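Local coordinates for putative capsid protein of prophage (Escherichia coli CFT073, PDB 3BQW) that probably serves as a major capsid subunit that assembles into the icosahedral head of a tailed phage, at residues M312-W318 and Y328-A334; L13-L17 and I121-R126. One frame throughout, in Å; residues are numbered along the deposited sequence.

Interaction 1 (M312-W318 and Y328-A334); sequences MFYPKNW and YVQTHSA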
ATOM      1  N   MET A 312      -5.243  -3.975  14.071  1.00 24.72           N
ATOM      2  CA  MET A 312      -5.036  -3.334  12.773  1.00 24.23           C
ATOM      3  C   MET A 312      -6.132  -2.289  12.554  1.00 24.55           C
ATOM      4  O   MET A 312      -5.862  -1.126  12.243  1.00 23.38           O
ATOM      5  CB  MET A 312      -5.055  -4.349  11.635  1.00 24.36           C
ATOM      6  CG  MET A 312      -3.971  -5.456  11.699  1.00 24.86           C
ATOM      7  SD  MET A 312      -3.983  -6.484  10.211  1.00 22.68           S
ATOM      8  CE  MET A 312      -5.562  -7.267  10.399  1.00 30.33           C
ATOM      9  N   PHE A 313      -7.369  -2.724  12.776  1.00 25.50           N
ATOM     10  CA  PHE A 313      -8.580  -1.937  12.517  1.00 26.01           C
ATOM     11  C   PHE A 313      -9.496  -1.992  13.708  1.00 26.10           C
ATOM     12  O   PHE A 313      -9.573  -3.009  14.396  1.00 27.33           O
ATOM     13  CB  PHE A 313      -9.353  -2.497  11.308  1.00 26.74           C
ATOM     14  CG  PHE A 313      -8.488  -2.755  10.115  1.00 26.95           C
ATOM     15  CD1 PHE A 313      -7.825  -1.701   9.487  1.00 26.61           C
ATOM     16  CD2 PHE A 313      -8.335  -4.046   9.620  1.00 27.30           C
ATOM     17  CE1 PHE A 313      -7.001  -1.929   8.380  1.00 27.46           C
ATOM     18  CE2 PHE A 313      -7.521  -4.292   8.521  1.00 27.56           C
ATOM     19  CZ  PHE A 313      -6.847  -3.239   7.898  1.00 27.23           C
ATOM     20  N   TYR A 314     -10.215  -0.904  13.923  1.00 25.85           N
ATOM     21  CA  TYR A 314     -11.225  -0.839  14.957  1.00 25.80           C
ATOM     22  C   TYR A 314     -12.434  -0.069  14.416  1.00 25.51           C
ATOM     23  O   TYR A 314     -12.406   1.155  14.330  1.00 23.91           O
ATOM     24  CB  TYR A 314     -10.673  -0.177  16.210  1.00 25.37           C
ATOM     25  CG  TYR A 314     -11.593  -0.268  17.367  1.00 26.15           C
ATOM     26  CD1 TYR A 314     -11.545  -1.364  18.231  1.00 26.64           C
ATOM     27  CD2 TYR A 314     -12.525   0.741  17.621  1.00 24.87           C
ATOM     28  CE1 TYR A 314     -12.424  -1.453  19.298  1.00 26.39           C
ATOM     29  CE2 TYR A 314     -13.370   0.664  18.680  1.00 25.46           C
ATOM     30  CZ  TYR A 314     -13.321  -0.429  19.513  1.00 25.78           C
ATOM     31  OH  TYR A 314     -14.173  -0.495  20.577  1.00 27.06           O
ATOM     32  N   PRO A 315     -13.483  -0.806  14.030  1.00 26.15           N
ATOM     33  CA  PRO A 315     -14.699  -0.241  13.482  1.00 26.63           C
ATOM     34  C   PRO A 315     -15.702   0.153  14.556  1.00 26.85           C
ATOM     35  O   PRO A 315     -15.780  -0.485  15.610  1.00 27.47           O
ATOM     36  CB  PRO A 315     -15.217  -1.372  12.600  1.00 27.04           C
ATOM     37  CG  PRO A 315     -14.849  -2.607  13.360  1.00 27.72           C
ATOM     38  CD  PRO A 315     -13.535  -2.279  14.046  1.00 26.87           C
ATOM     39  N   LYS A 316     -16.423   1.242  14.307  1.00 26.93           N
ATOM     40  CA  LYS A 316     -17.423   1.754  15.239  1.00 26.85           C
ATOM     41  C   LYS A 316     -18.639   2.114  14.438  1.00 25.97           C
ATOM     42  O   LYS A 316     -18.507   2.644  13.350  1.00 25.20           O
ATOM     43  CB  LYS A 316     -16.947   3.041  15.932  1.00 26.83           C
ATOM     44  CG  LYS A 316     -15.681   2.929  16.757  1.00 28.19           C
ATOM     45  CD  LYS A 316     -15.213   4.311  17.288  1.00 28.02           C
ATOM     46  CE  LYS A 316     -16.114   4.877  18.413  1.00 29.03           C
ATOM     47  NZ  LYS A 316     -16.231   3.965  19.593  1.00 30.52           N
ATOM     48  N   ASN A 317     -19.819   1.843  14.984  1.00 25.86           N
ATOM     49  CA  ASN A 317     -21.080   2.317  14.399  1.00 26.01           C
ATOM     50  C   ASN A 317     -21.839   3.070  15.502  1.00 26.67           C
ATOM     51  O   ASN A 317     -21.900   2.595  16.629  1.00 25.97           O
ATOM     52  CB  ASN A 317     -21.888   1.131  13.853  1.00 25.13           C
ATOM     53  CG  ASN A 317     -23.297   1.526  13.332  1.00 25.39           C
ATOM     54  OD1 ASN A 317     -23.473   2.457  12.530  1.00 24.03           O
ATOM     55  ND2 ASN A 317     -24.285   0.776  13.755  1.00 21.13           N
ATOM     56  N   TRP A 318     -22.374   4.252  15.201  1.00 27.83           N
ATOM     57  CA  TRP A 318     -23.148   4.995  16.203  1.00 29.18           C
ATOM     58  C   TRP A 318     -24.168   5.893  15.536  1.00 30.54           C
ATOM     59  O   TRP A 318     -24.031   6.225  14.370  1.00 30.07           O
ATOM     60  CB  TRP A 318     -22.242   5.798  17.178  1.00 28.86           C
ATOM     61  CG  TRP A 318     -21.641   7.049  16.589  1.00 28.26           C
ATOM     62  CD1 TRP A 318     -22.128   8.323  16.683  1.00 28.18           C
ATOM     63  CD2 TRP A 318     -20.447   7.136  15.803  1.00 29.32           C
ATOM     64  NE1 TRP A 318     -21.316   9.197  15.995  1.00 28.71           N
ATOM     65  CE2 TRP A 318     -20.269   8.498  15.456  1.00 28.54           C
ATOM     66  CE3 TRP A 318     -19.504   6.197  15.361  1.00 29.51           C
ATOM     67  CZ2 TRP A 318     -19.201   8.937  14.682  1.00 28.86           C
ATOM     68  CZ3 TRP A 318     -18.438   6.641  14.582  1.00 28.65           C
ATOM     69  CH2 TRP A 318     -18.295   7.997  14.255  1.00 28.38           C
ATOM     70  N   TYR A 328     -23.398   6.935  11.738  1.00 26.58           N
ATOM     71  CA  TYR A 328     -22.050   6.865  11.158  1.00 26.57           C
ATOM     72  C   TYR A 328     -21.468   5.482  11.367  1.00 25.51           C
ATOM     73  O   TYR A 328     -21.836   4.785  12.309  1.00 23.77           O
ATOM     74  CB  TYR A 328     -21.093   7.847  11.828  1.00 27.75           C
ATOM     75  CG  TYR A 328     -21.468   9.279  11.650  1.00 28.93           C
ATOM     76  CD1 TYR A 328     -21.076   9.969  10.513  1.00 31.61           C
ATOM     77  CD2 TYR A 328     -22.233   9.947  12.604  1.00 30.99           C
ATOM     78  CE1 TYR A 328     -21.418  11.290  10.320  1.00 31.47           C
ATOM     79  CE2 TYR A 328     -22.588  11.265  12.422  1.00 32.54           C
ATOM     80  CZ  TYR A 328     -22.164  11.929  11.268  1.00 32.66           C
ATOM     81  OH  TYR A 328     -22.497  13.244  11.054  1.00 34.33           O
ATOM     82  N   VAL A 329     -20.577   5.105  10.454  1.00 24.51           N
ATOM     83  CA  VAL A 329     -19.632   4.015  10.663  1.00 24.55           C
ATOM     84  C   VAL A 329     -18.241   4.626  10.450  1.00 24.21           C
ATOM     85  O   VAL A 329     -18.045   5.536   9.633  1.00 23.66           O
ATOM     86  CB  VAL A 329     -19.895   2.756   9.758  1.00 24.64           C
ATOM     87  CG1 VAL A 329     -19.598   3.021   8.305  1.00 25.61           C
ATOM     88  CG2 VAL A 329     -19.059   1.594  10.215  1.00 26.01           C
ATOM     89  N   GLN A 330     -17.287   4.149  11.228  1.00 24.03           N
ATOM     90  CA  GLN A 330     -15.936   4.676  11.204  1.00 23.82           C
ATOM     91  C   GLN A 330     -14.954   3.575  11.561  1.00 23.39           C
ATOM     92  O   GLN A 330     -15.230   2.742  12.429  1.00 24.66           O
ATOM     93  CB  GLN A 330     -15.841   5.803  12.223  1.00 23.79           C
ATOM     94  CG  GLN A 330     -14.498   6.441  12.360  1.00 24.14           C
ATOM     95  CD  GLN A 330     -14.497   7.484  13.430  1.00 26.17           C
ATOM     96  OE1 GLN A 330     -14.763   7.176  14.583  1.00 28.60           O
ATOM     97  NE2 GLN A 330     -14.229   8.738  13.057  1.00 24.67           N
ATOM     98  N   THR A 331     -13.796   3.584  10.921  1.00 23.15           N
ATOM     99  CA  THR A 331     -12.757   2.597  11.165  1.00 22.86           C
ATOM    100  C   THR A 331     -11.420   3.287  11.519  1.00 23.15           C
ATOM    101  O   THR A 331     -10.858   4.046  10.716  1.00 22.50           O
ATOM    102  CB  THR A 331     -12.567   1.686   9.936  1.00 22.74           C
ATOM    103  OG1 THR A 331     -13.848   1.185   9.523  1.00 23.88           O
ATOM    104  CG2 THR A 331     -11.628   0.511  10.264  1.00 22.67           C
ATOM    105  N   HIS A 332     -10.940   3.002  12.729  1.00 22.73           N
ATOM    106  CA  HIS A 332      -9.645   3.457  13.225  1.00 22.80           C
ATOM    107  C   HIS A 332      -8.518   2.531  12.788  1.00 22.57           C
ATOM    108  O   HIS A 332      -8.662   1.316  12.799  1.00 22.19           O
ATOM    109  CB  HIS A 332      -9.660   3.513  14.757  1.00 23.60           C
ATOM    110  CG  HIS A 332     -10.528   4.594  15.311  1.00 22.95           C
ATOM    111  ND1 HIS A 332     -11.884   4.648  15.086  1.00 25.74           N
ATOM    112  CD2 HIS A 332     -10.232   5.672  16.069  1.00 24.05           C
ATOM    113  CE1 HIS A 332     -12.388   5.705  15.693  1.00 24.20           C
ATOM    114  NE2 HIS A 332     -11.401   6.354  16.282  1.00 24.73           N
ATOM    115  N   SER A 333      -7.392   3.124  12.410  1.00 22.80           N
ATOM    116  CA  SER A 333      -6.153   2.388  12.070  1.00 22.52           C
ATOM    117  C   SER A 333      -4.931   3.322  12.094  1.00 22.35           C
ATOM    118  O   SER A 333      -5.041   4.495  11.745  1.00 21.67           O
ATOM    119  CB  SER A 333      -6.268   1.756  10.678  1.00 22.33           C
ATOM    120  OG  SER A 333      -5.271   0.773  10.473  1.00 20.91           O
ATOM    121  N   ALA A 334      -3.772   2.781  12.474  1.00 22.21           N
ATOM    122  CA  ALA A 334      -2.520   3.559  12.545  1.00 22.04           C
ATOM    123  C   ALA A 334      -1.371   2.758  11.944  1.00 21.75           C
ATOM    124  O   ALA A 334      -0.441   2.404  12.637  1.00 22.30           O
ATOM    125  CB  ALA A 334      -2.206   3.967  14.014  1.00 21.46           C
TER
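The indole of W318 is covered on one face by Y328, whose CB stands 3.6 Å from the centroid of the six-membered ring, 14° off the ring normal, in a CH-pi contact. Beyond CB the phenol ring of Y328 runs nearly parallel to the indole but is slid outward, so the two rings barely overlap; its CD2 comes 3.6 Å from W318 NE1. At the edge of the indole, near its plane, Q330 CB lies 3.6 Å from W318 CZ3. The indole is turned back over the partner strand because W318 CG sits between its backbone N and carbonyl carbon (chi1 75°). On the same face of the sheet, the imidazole of H332 presents an edge to Y314 O and is approached obliquely by K316 CD, 3.5 Å from H332 CE1. K316 then bends away to a salt bridge with D300, and Q330 NE2 binds K88 O.

These residues belong to an antiparallel beta hairpin, in which Y314, K316 and W318 form hydrogen-bonded pairs with H332, Q330 and Y328. P315, N317, V329 and T331 point to the other face, against helices 10-17 and 113-146. At the open end of the hairpin, S333 OG donates to M312 O at 2.7 Å, and the same hydroxyl oxygen meets F313 CD1 at 3.7 Å.

Interaction 2 (L13-L17 and I121-R126); sequences LFAYL and ITGNMR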
ATOM      1  N   LEU A  13     -19.467  -5.718  14.248  1.00 30.15           N
ATOM      2  CA  LEU A  13     -18.656  -5.185  13.151  1.00 29.14           C
ATOM      3  C   LEU A  13     -17.390  -6.020  12.890  1.00 28.61           C
ATOM      4  O   LEU A  13     -17.027  -6.242  11.732  1.00 28.40           O
ATOM      5  CB  LEU A  13     -18.299  -3.725  13.432  1.00 29.54           C
ATOM      6  CG  LEU A  13     -19.446  -2.754  13.757  1.00 29.21           C
ATOM      7  CD1 LEU A  13     -18.886  -1.423  14.195  1.00 30.27           C
ATOM      8  CD2 LEU A  13     -20.391  -2.572  12.596  1.00 29.31           C
ATOM      9  N   PHE A  14     -16.716  -6.484  13.940  1.00 28.27           N
ATOM     10  CA  PHE A  14     -15.562  -7.393  13.773  1.00 29.15           C
ATOM     11  C   PHE A  14     -15.930  -8.732  13.122  1.00 29.60           C
ATOM     12  O   PHE A  14     -15.129  -9.302  12.390  1.00 29.99           O
ATOM     13  CB  PHE A  14     -14.860  -7.685  15.108  1.00 29.69           C
ATOM     14  CG  PHE A  14     -13.806  -6.676  15.485  1.00 29.42           C
ATOM     15  CD1 PHE A  14     -13.907  -5.957  16.656  1.00 29.94           C
ATOM     16  CD2 PHE A  14     -12.716  -6.451  14.656  1.00 30.13           C
ATOM     17  CE1 PHE A  14     -12.920  -5.020  16.994  1.00 30.62           C
ATOM     18  CE2 PHE A  14     -11.750  -5.528  14.981  1.00 29.90           C
ATOM     19  CZ  PHE A  14     -11.850  -4.814  16.152  1.00 30.68           C
ATOM     20  N   ALA A  15     -17.128  -9.228  13.396  1.00 29.99           N
ATOM     21  CA  ALA A  15     -17.640 -10.454  12.761  1.00 30.69           C
ATOM     22  C   ALA A  15     -17.614 -10.341  11.240  1.00 31.22           C
ATOM     23  O   ALA A  15     -17.307 -11.302  10.551  1.00 31.74           O
ATOM     24  CB  ALA A  15     -19.076 -10.766  13.255  1.00 29.84           C
ATOM     25  N   TYR A  16     -17.932  -9.159  10.723  1.00 31.71           N
ATOM     26  CA  TYR A  16     -17.875  -8.922   9.289  1.00 32.57           C
ATOM     27  C   TYR A  16     -16.436  -8.726   8.804  1.00 33.45           C
ATOM     28  O   TYR A  16     -16.009  -9.317   7.818  1.00 32.91           O
ATOM     29  CB  TYR A  16     -18.693  -7.693   8.927  1.00 32.55           C
ATOM     30  CG  TYR A  16     -18.720  -7.472   7.447  1.00 32.16           C
ATOM     31  CD1 TYR A  16     -19.426  -8.353   6.615  1.00 33.25           C
ATOM     32  CD2 TYR A  16     -18.034  -6.423   6.869  1.00 30.73           C
ATOM     33  CE1 TYR A  16     -19.443  -8.180   5.252  1.00 33.64           C
ATOM     34  CE2 TYR A  16     -18.038  -6.249   5.488  1.00 32.13           C
ATOM     35  CZ  TYR A  16     -18.739  -7.137   4.693  1.00 31.51           C
ATOM     36  OH  TYR A  16     -18.780  -6.969   3.349  1.00 32.49           O
ATOM     37  N   LEU A  17     -15.712  -7.878   9.514  1.00 34.39           N
ATOM     38  CA  LEU A  17     -14.340  -7.548   9.179  1.00 36.22           C
ATOM     39  C   LEU A  17     -13.463  -8.817   9.123  1.00 37.90           C
ATOM     40  O   LEU A  17     -12.540  -8.914   8.317  1.00 37.74           O
ATOM     41  CB  LEU A  17     -13.812  -6.527  10.203  1.00 35.63           C
ATOM     42  CG  LEU A  17     -12.692  -5.558   9.873  1.00 36.85           C
ATOM     43  CD1 LEU A  17     -12.895  -4.820   8.501  1.00 37.04           C
ATOM     44  CD2 LEU A  17     -12.525  -4.566  11.030  1.00 36.17           C
ATOM     45  N   ILE A 121     -23.701  -0.273   6.098  1.00 22.41           N
ATOM     46  CA  ILE A 121     -22.650  -0.314   7.096  1.00 22.62           C
ATOM     47  C   ILE A 121     -21.463  -1.108   6.566  1.00 23.12           C
ATOM     48  O   ILE A 121     -20.329  -0.613   6.579  1.00 23.31           O
ATOM     49  CB  ILE A 121     -23.138  -0.895   8.443  1.00 23.32           C
ATOM     50  CG1 ILE A 121     -24.033   0.127   9.166  1.00 22.44           C
ATOM     51  CG2 ILE A 121     -21.952  -1.288   9.331  1.00 23.13           C
ATOM     52  CD1 ILE A 121     -24.927  -0.473  10.214  1.00 22.92           C
ATOM     53  N   THR A 122     -21.736  -2.305   6.055  1.00 22.94           N
ATOM     54  CA  THR A 122     -20.703  -3.193   5.552  1.00 23.17           C
ATOM     55  C   THR A 122     -20.074  -2.621   4.286  1.00 24.00           C
ATOM     56  O   THR A 122     -18.849  -2.744   4.065  1.00 23.51           O
ATOM     57  CB  THR A 122     -21.257  -4.606   5.275  1.00 23.88           C
ATOM     58  OG1 THR A 122     -22.432  -4.537   4.456  1.00 23.30           O
ATOM     59  CG2 THR A 122     -21.603  -5.356   6.600  1.00 21.68           C
ATOM     60  N   GLY A 123     -20.901  -1.982   3.453  1.00 23.89           N
ATOM     61  CA  GLY A 123     -20.392  -1.312   2.253  1.00 23.19           C
ATOM     62  C   GLY A 123     -19.402  -0.210   2.582  1.00 23.07           C
ATOM     63  O   GLY A 123     -18.365  -0.082   1.933  1.00 24.11           O
ATOM     64  N   ASN A 124     -19.726   0.597   3.582  1.00 23.22           N
ATOM     65  CA  ASN A 124     -18.858   1.680   4.030  1.00 23.01           C
ATOM     66  C   ASN A 124     -17.645   1.171   4.789  1.00 22.68           C
ATOM     67  O   ASN A 124     -16.557   1.744   4.677  1.00 23.05           O
ATOM     68  CB  ASN A 124     -19.634   2.706   4.840  1.00 23.67           C
ATOM     69  CG  ASN A 124     -20.499   3.602   3.956  1.00 25.59           C
ATOM     70  OD1 ASN A 124     -19.984   4.346   3.150  1.00 26.44           O
ATOM     71  ND2 ASN A 124     -21.819   3.506   4.097  1.00 28.84           N
ATOM     72  N   MET A 125     -17.796   0.077   5.518  1.00 22.38           N
ATOM     73  CA  MET A 125     -16.647  -0.571   6.145  1.00 22.14           C
ATOM     74  C   MET A 125     -15.641  -1.015   5.102  1.00 22.80           C
ATOM     75  O   MET A 125     -14.438  -0.797   5.284  1.00 22.63           O
ATOM     76  CB  MET A 125     -17.074  -1.790   6.982  1.00 22.68           C
ATOM     77  CG  MET A 125     -17.710  -1.470   8.346  1.00 23.58           C
ATOM     78  SD  MET A 125     -18.247  -2.942   9.279  1.00 19.74           S
ATOM     79  CE  MET A 125     -16.613  -3.561   9.627  1.00 17.38           C
ATOM     80  N   ARG A 126     -16.115  -1.655   4.026  1.00 23.35           N
ATOM     81  CA  ARG A 126     -15.234  -2.095   2.945  1.00 24.87           C
ATOM     82  C   ARG A 126     -14.494  -0.925   2.296  1.00 24.63           C
ATOM     83  O   ARG A 126     -13.338  -1.038   1.944  1.00 24.23           O
ATOM     84  CB  ARG A 126     -15.990  -2.889   1.858  1.00 24.53           C
ATOM     85  CG  ARG A 126     -16.393  -4.307   2.293  1.00 25.98           C
ATOM     86  CD  ARG A 126     -16.860  -5.194   1.129  1.00 27.69           C
ATOM     87  NE  ARG A 126     -17.779  -4.545   0.182  1.00 28.31           N
ATOM     88  CZ  ARG A 126     -19.099  -4.470   0.321  1.00 30.58           C
ATOM     89  NH1 ARG A 126     -19.718  -4.996   1.371  1.00 33.92           N
ATOM     90  NH2 ARG A 126     -19.819  -3.854  -0.607  1.00 31.06           N
TER
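T122 lays its methyl squarely over the Y16 ring: CG2 is 3.5 Å from the ring centroid and only 5° off the normal, a CH-pi contact over the centre, while T122 CB sits over the same face 3.6 Å from Y16 CZ. The phenol oxygen is gripped in turn by R126, whose NH1 donates a fairly straight bond to Y16 OH at 2.9 Å, the oxygen lying near the guanidinium plane. At the ring's edge M125 CE approaches Y16 CD2 at 4.2 Å, and the sulfur, oblique to the ring, makes a Met-aromatic contact.

Helix 10-17 here packs across the long helix 113-146 at -57°, the segment axes 10.9 Å apart, and side chains bridge the gap. M125 reaches as far as a backbone carbonyl: a bend at its last torsion (chi3 69°) brings CE to 3.4 Å from L13 O and also beside L17 CD1. L13 CD2 meets both M125 SD and, at 3.8 Å, I121 CG2, giving an apolar layer beside the aromatic one. L13, I121 and M125 also touch P315, N317 and V329 of strands 314-319 and 327-338.

Further out, T122 OG1 hydrogen-bonds to M118 O and also to R119 O, consistent with the methyl being held toward the ring. F25 of helix 23-26 meets the Y16 ring nearly perpendicularly, and E24 forms a long, weak ion pair with R126 NE.

How the interactions relate
From the N terminus the chain first lays down helix 10-17, and interaction 2 closes when it meets helix 113-146 more than a hundred residues later. Interaction 1 opens only after that, and closes a short hairpin loop near the C-terminal end; the two are therefore in series, neither nested nor crossed. In space they adjoin, their centres about 9 Å apart. L13 CD1 packs against P315 O and N317 N, F14 reaches F313 O, and N124 CB touches V329 CG1. The N-terminal helix and the long helix thus pack together on one face of the hairpin formed by strands 314-319 and 327-338.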